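Local atomic coordinates of amphinase-2 (Rana pipiens, PDB entry 2P7S), a protein that cleaves RNA as a secreted, cytotoxic endonuclease of the pancreatic ribonuclease family, acting on polymeric RNA and on dinucleotides such as CpA and UpA. Residues Phe47-Thr52 with Gln73-Thr78; Glu57-Ala62 with Ile96-Arg101. One frame throughout, in Å; residues are numbered along the deposited sequence. Where two conformers were deposited one is given.

Interaction 1: Phe47-Thr52 with Gln73-Thr78; sequences FIHSTT and QFTLTT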
loop_
_atom_site.group_PDB
_atom_site.type_symbol
_atom_site.label_atom_id
_atom_site.label_comp_id
_atom_site.label_asym_id
_atom_site.label_seq_id
_atom_site.Cartn_x
_atom_site.Cartn_y
_atom_site.Cartn_z
ATOM N N PHE A 47 2.987 -1.158 2.765
ATOM C CA PHE A 47 2.852 -2.239 1.799
ATOM C C PHE A 47 1.826 -3.267 2.250
ATOM O O PHE A 47 1.783 -3.645 3.419
ATOM C CB PHE A 47 4.206 -2.920 1.586
ATOM C CG PHE A 47 5.238 -2.025 0.972
ATOM C CD1 PHE A 47 6.043 -1.215 1.765
ATOM C CD2 PHE A 47 5.378 -1.963 -0.411
ATOM C CE1 PHE A 47 6.974 -0.355 1.184
ATOM C CE2 PHE A 47 6.306 -1.103 -1.005
ATOM C CZ PHE A 47 7.104 -0.298 -0.208
ATOM N N ILE A 48 1.017 -3.736 1.307
ATOM C CA ILE A 48 -0.037 -4.702 1.600
ATOM C C ILE A 48 0.382 -6.083 1.101
ATOM O O ILE A 48 0.585 -6.282 -0.096
ATOM C CB ILE A 48 -1.359 -4.296 0.897
ATOM C CG1 ILE A 48 -1.666 -2.823 1.164
ATOM C CG2 ILE A 48 -2.502 -5.166 1.390
ATOM C CD1 ILE A 48 -2.640 -2.215 0.156
ATOM N N HIS A 49 0.517 -7.029 2.027
ATOM C CA HIS A 49 0.919 -8.389 1.684
ATOM C C HIS A 49 -0.318 -9.173 1.274
ATOM O O HIS A 49 -0.961 -9.835 2.100
ATOM C CB HIS A 49 1.586 -9.048 2.893
ATOM C CG HIS A 49 2.857 -8.380 3.308
ATOM N ND1 HIS A 49 4.084 -8.720 2.777
ATOM C CD2 HIS A 49 3.086 -7.351 4.158
ATOM C CE1 HIS A 49 5.013 -7.928 3.282
ATOM N NE2 HIS A 49 4.434 -7.087 4.121
ATOM N N SER A 50 -0.655 -9.099 -0.006
ATOM C CA SER A 50 -1.835 -9.784 -0.515
ATOM C C SER A 50 -1.873 -9.816 -2.033
ATOM O O SER A 50 -1.144 -9.076 -2.702
ATOM C CB SER A 50 -3.098 -9.080 -0.000
ATOM O OG SER A 50 -4.259 -9.486 -0.710
ATOM N N THR A 51 -2.728 -10.681 -2.565
ATOM C CA THR A 51 -2.916 -10.778 -3.999
ATOM C C THR A 51 -3.643 -9.458 -4.257
ATOM O O THR A 51 -4.165 -8.855 -3.318
ATOM C CB THR A 51 -3.829 -11.958 -4.346
ATOM O OG1 THR A 51 -4.908 -12.003 -3.405
ATOM C CG2 THR A 51 -3.055 -13.275 -4.273
ATOM N N THR A 52 -3.679 -9.010 -5.505
ATOM C CA THR A 52 -4.314 -7.739 -5.838
ATOM C C THR A 52 -5.838 -7.724 -5.784
ATOM O O THR A 52 -6.435 -6.722 -5.393
ATOM C CB THR A 52 -3.890 -7.270 -7.235
ATOM O OG1 THR A 52 -4.360 -8.204 -8.213
ATOM C CG2 THR A 52 -2.379 -7.166 -7.324
ATOM N N GLN A 73 -9.262 -7.438 7.123
ATOM C CA GLN A 73 -7.961 -6.970 7.590
ATOM C C GLN A 73 -6.857 -7.546 6.706
ATOM O O GLN A 73 -6.987 -8.655 6.186
ATOM C CB GLN A 73 -7.708 -7.413 9.038
ATOM C CG GLN A 73 -8.684 -6.877 10.080
ATOM C CD GLN A 73 -8.251 -7.222 11.503
ATOM O OE1 GLN A 73 -7.228 -6.736 11.987
ATOM N NE2 GLN A 73 -9.027 -8.068 12.174
ATOM N N PHE A 74 -5.772 -6.794 6.540
ATOM C CA PHE A 74 -4.642 -7.257 5.737
ATOM C C PHE A 74 -3.359 -7.193 6.551
ATOM O O PHE A 74 -3.298 -6.500 7.565
ATOM C CB PHE A 74 -4.454 -6.390 4.485
ATOM C CG PHE A 74 -5.629 -6.394 3.557
ATOM C CD1 PHE A 74 -6.746 -5.607 3.822
ATOM C CD2 PHE A 74 -5.622 -7.189 2.417
ATOM C CE1 PHE A 74 -7.840 -5.613 2.960
ATOM C CE2 PHE A 74 -6.710 -7.204 1.550
ATOM C CZ PHE A 74 -7.820 -6.412 1.823
ATOM N N THR A 75 -2.343 -7.926 6.105
ATOM C CA THR A 75 -1.035 -7.922 6.756
ATOM C C THR A 75 -0.326 -6.723 6.133
ATOM O O THR A 75 -0.177 -6.658 4.909
ATOM C CB THR A 75 -0.250 -9.202 6.438
ATOM O OG1 THR A 75 -1.002 -10.338 6.878
ATOM C CG2 THR A 75 1.099 -9.190 7.143
ATOM N N LEU A 76 0.112 -5.787 6.973
ATOM C CA LEU A 76 0.744 -4.556 6.502
ATOM C C LEU A 76 2.137 -4.244 7.029
ATOM O O LEU A 76 2.374 -4.296 8.233
ATOM C CB LEU A 76 -0.146 -3.375 6.869
ATOM C CG LEU A 76 -1.616 -3.446 6.473
ATOM C CD1 LEU A 76 -2.390 -2.415 7.279
ATOM C CD2 LEU A 76 -1.760 -3.199 4.980
ATOM N N THR A 77 3.045 -3.901 6.119
ATOM C CA THR A 77 4.397 -3.515 6.496
ATOM C C THR A 77 4.545 -2.025 6.223
ATOM O O THR A 77 4.314 -1.557 5.108
ATOM C CB THR A 77 5.461 -4.264 5.687
ATOM O OG1 THR A 77 5.467 -5.639 6.074
ATOM C CG2 THR A 77 6.840 -3.661 5.929
ATOM N N THR A 78 4.915 -1.274 7.248
ATOM C CA THR A 78 5.096 0.153 7.080
ATOM C C THR A 78 6.581 0.477 7.207
ATOM O O THR A 78 7.227 0.067 8.166
ATOM C CB THR A 78 4.279 0.939 8.143
ATOM O OG1 THR A 78 2.880 0.747 7.898
ATOM C CG2 THR A 78 4.597 2.424 8.077
HETATM O O HOH W 1 -3.135 -9.178 3.737
#
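Phe47 and Thr77 face each other as a hydrogen-bonded pair of two antiparallel strands, 45-49 and 74-83. Phe47 N donates to Thr77 O at 2.7 Å, almost straight at 174°, and Thr77 N returns a bond to Phe47 O. The same carbonyl also takes a CA-H...O contact from Leu76. On the face that carries Phe47, His49 and Thr77, the imidazole of His49 leans diagonally from beside Thr75 over to Thr77. Its NE2 meets Thr77 OG1 at 2.6 Å with the hydroxyl at the ring edge, and either atom could be the donor. CG of His49 lies beside its own backbone N (chi1 -64°), which turns the ring toward Thr77, while ND1 is bonded to Gln19 O; with both nitrogens engaged, the ring's rotation is fixed.

The other face is tightly packed and apolar. Ile48 is branched at CB and so has two arms to offer: CG1 lies 3.8 Å from Leu76 CD2, the two side chains running side by side, and CG2 sits 3.9 Å from Phe74 CD2. Ile48 also touches Phe11 of helix 6-15, and its side chain is close to His15, the probable proton acceptor.

Toward Ser50 the pairing opens. His49 N still reaches Thr75 O at 3.0 Å, but the return link is made by a water, which donates to His49 O and accepts from Thr75 N. Here His49 centres an inverse gamma turn that leads the chain out of the sheet. Ser50 CB comes to the edge of the Phe74 ring. Such a pair of antiparallel strands, with a helix on their apolar face beside the probable catalytic histidine, His15, belongs to the pancreatic ribonuclease fold.

Interaction 2: Glu57-Ala62 with Ile96-Arg101; sequences EICRRA and ICITCR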
loop_
_atom_site.group_PDB
_atom_site.type_symbol
_atom_site.label_atom_id
_atom_site.label_comp_id
_atom_site.label_asym_id
_atom_site.label_seq_id
_atom_site.Cartn_x
_atom_site.Cartn_y
_atom_site.Cartn_z
ATOM N N GLU A 57 -11.299 -5.361 -4.449
ATOM C CA GLU A 57 -12.655 -5.592 -3.951
ATOM C C GLU A 57 -13.118 -4.493 -2.992
ATOM O O GLU A 57 -14.319 -4.266 -2.824
ATOM C CB GLU A 57 -12.734 -6.941 -3.223
ATOM C CG GLU A 57 -12.426 -8.163 -4.079
ATOM C CD GLU A 57 -12.571 -9.465 -3.309
ATOM O OE1 GLU A 57 -13.686 -9.747 -2.820
ATOM O OE2 GLU A 57 -11.574 -10.210 -3.188
ATOM N N ILE A 58 -12.167 -3.819 -2.351
ATOM C CA ILE A 58 -12.510 -2.766 -1.403
ATOM C C ILE A 58 -13.354 -1.681 -2.074
ATOM O O ILE A 58 -14.148 -1.000 -1.423
ATOM C CB ILE A 58 -11.240 -2.101 -0.814
ATOM C CG1 ILE A 58 -10.360 -3.156 -0.134
ATOM C CG2 ILE A 58 -11.635 -1.027 0.190
ATOM C CD1 ILE A 58 -8.991 -2.629 0.309
ATOM N N CYS A 59 -13.189 -1.534 -3.383
ATOM C CA CYS A 59 -13.913 -0.512 -4.130
ATOM C C CYS A 59 -15.111 -1.029 -4.940
ATOM O O CYS A 59 -15.692 -0.282 -5.726
ATOM C CB CYS A 59 -12.948 0.192 -5.087
ATOM S SG CYS A 59 -11.516 1.019 -4.311
ATOM N N ARG A 60 -15.493 -2.286 -4.740
ATOM C CA ARG A 60 -16.586 -2.860 -5.521
ATOM C C ARG A 60 -17.930 -2.139 -5.504
ATOM O O ARG A 60 -18.743 -2.340 -6.403
ATOM C CB ARG A 60 -16.798 -4.336 -5.162
ATOM C CG ARG A 60 -17.236 -4.628 -3.739
ATOM C CD ARG A 60 -17.719 -6.072 -3.652
ATOM N NE ARG A 60 -17.630 -6.629 -2.305
ATOM C CZ ARG A 60 -18.293 -6.172 -1.248
ATOM N NH1 ARG A 60 -19.114 -5.137 -1.366
ATOM N NH2 ARG A 60 -18.133 -6.755 -0.067
ATOM N N ARG A 61 -18.178 -1.299 -4.506
ATOM C CA ARG A 61 -19.454 -0.589 -4.463
ATOM C C ARG A 61 -19.293 0.920 -4.444
ATOM O O ARG A 61 -20.260 1.650 -4.231
ATOM C CB ARG A 61 -20.275 -1.047 -3.254
ATOM C CG ARG A 61 -20.496 -2.551 -3.225
ATOM C CD ARG A 61 -21.866 -2.927 -2.691
ATOM N NE ARG A 61 -22.035 -4.375 -2.604
ATOM C CZ ARG A 61 -21.906 -5.213 -3.631
ATOM N NH1 ARG A 61 -21.605 -4.750 -4.841
ATOM N NH2 ARG A 61 -22.080 -6.515 -3.449
ATOM N N ALA A 62 -18.073 1.386 -4.689
ATOM C CA ALA A 62 -17.782 2.813 -4.686
ATOM C C ALA A 62 -18.085 3.514 -6.006
ATOM O O ALA A 62 -17.862 2.966 -7.088
ATOM C CB ALA A 62 -16.319 3.039 -4.310
ATOM N N ILE A 96 -7.659 -1.110 6.193
ATOM C CA ILE A 96 -6.971 -0.006 5.553
ATOM C C ILE A 96 -7.995 0.956 4.992
ATOM O O ILE A 96 -9.146 0.591 4.751
ATOM C CB ILE A 96 -6.027 -0.477 4.417
ATOM C CG1 ILE A 96 -6.821 -1.215 3.332
ATOM C CG2 ILE A 96 -4.935 -1.362 4.999
ATOM C CD1 ILE A 96 -5.977 -1.640 2.128
ATOM N N CYS A 97 -7.570 2.198 4.816
ATOM C CA CYS A 97 -8.421 3.241 4.282
ATOM C C CYS A 97 -7.778 3.689 2.982
ATOM O O CYS A 97 -6.621 4.118 2.966
ATOM C CB CYS A 97 -8.511 4.421 5.261
ATOM S SG CYS A 97 -9.419 5.834 4.558
ATOM N N ILE A 98 -8.527 3.579 1.891
ATOM C CA ILE A 98 -8.009 3.957 0.584
ATOM C C ILE A 98 -8.983 4.856 -0.158
ATOM O O ILE A 98 -10.157 4.958 0.207
ATOM C CB ILE A 98 -7.759 2.707 -0.305
ATOM C CG1 ILE A 98 -9.083 1.994 -0.578
ATOM C CG2 ILE A 98 -6.788 1.757 0.374
ATOM C CD1 ILE A 98 -8.956 0.781 -1.481
ATOM N N THR A 99 -8.487 5.519 -1.192
ATOM C CA THR A 99 -9.345 6.363 -2.010
ATOM C C THR A 99 -9.623 5.516 -3.237
ATOM O O THR A 99 -8.707 4.914 -3.797
ATOM C CB THR A 99 -8.647 7.652 -2.479
ATOM O OG1 THR A 99 -8.148 8.369 -1.346
ATOM C CG2 THR A 99 -9.631 8.536 -3.240
ATOM N N CYS A 100 -10.888 5.457 -3.630
ATOM C CA CYS A 100 -11.298 4.695 -4.798
ATOM C C CYS A 100 -11.692 5.666 -5.893
ATOM O O CYS A 100 -12.127 6.785 -5.611
ATOM C CB CYS A 100 -12.535 3.848 -4.499
ATOM S SG CYS A 100 -12.391 2.524 -3.266
ATOM N N ARG A 101 -11.521 5.232 -7.137
ATOM C CA ARG A 101 -11.946 6.002 -8.300
ATOM C C ARG A 101 -12.871 4.940 -8.869
ATOM O O ARG A 101 -12.432 4.043 -9.588
ATOM C CB ARG A 101 -10.784 6.277 -9.255
ATOM C CG ARG A 101 -11.106 7.309 -10.350
ATOM C CD ARG A 101 -12.019 6.738 -11.426
ATOM N NE ARG A 101 -11.341 5.724 -12.231
ATOM C CZ ARG A 101 -11.948 4.940 -13.120
ATOM N NH1 ARG A 101 -13.254 5.048 -13.322
ATOM N NH2 ARG A 101 -11.246 4.044 -13.805
#
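Ile58 packs against strand 86-101 and meets two isoleucines of it, Ile96 and Ile98. Its CB already lies 3.7 Å from Ile98 CD1. Of its two branches, CG2 presses on the same methyl at 3.6 Å, whereas CG1 leads past it to CD1, whose nearest partner is Ile96 CD1 at 3.7 Å. Both strand isoleucines place CG1 between the backbone N and the carbonyl carbon (chi1 60° and 64°), and their outstretched CD1 methyls reach the loop. A beta-branched apolar chain suits this place, where loop packs against strand and no hydrogen bond crosses, because its two arms can meet two residues of the strand at once.

The covalent link comes next, the Cys59-Cys100 disulfide, one of those stapling the pancreatic-type ribonuclease fold of this protein. Cys59 SG and Cys100 SG are 2.0 Å apart with a torsion of -86° about the S-S bond, close to the relaxed right angle. Cys59 SG also touches Ile98 CD1 at 3.8 Å, joining the bridge to the isoleucine cluster. Cys59 opens a type I turn closed by Ala62 N to Cys59 O, and this brings the small CB of Ala62 to within 3.9 Å of Cys100 CB.

How the interactions relate
From the N terminus the chain runs through helices 6-15 and 26-29 to Phe47-Thr52, then helix 52-56 and Glu57-Ala62, before reaching the partners of both. Strand 74-83 pairs with strand 45-49 and closes the first loop, interaction 1; the chain then turns back as strand 86-101, and its far end closes the second, interaction 2. Since the segments alternate, the two loops cross. Strands 74-83 and 86-101 are antiparallel neighbours in one sheet, and between them Leu76 CD1 packs on Ile96 CG2 at 3.6 Å; separately, strand 45-49 reaches the same isoleucine where Ile48 CD1 approaches Ile96 CD1. Together they hold strand 45-49 and the loop after helix 52-56 onto this central pair.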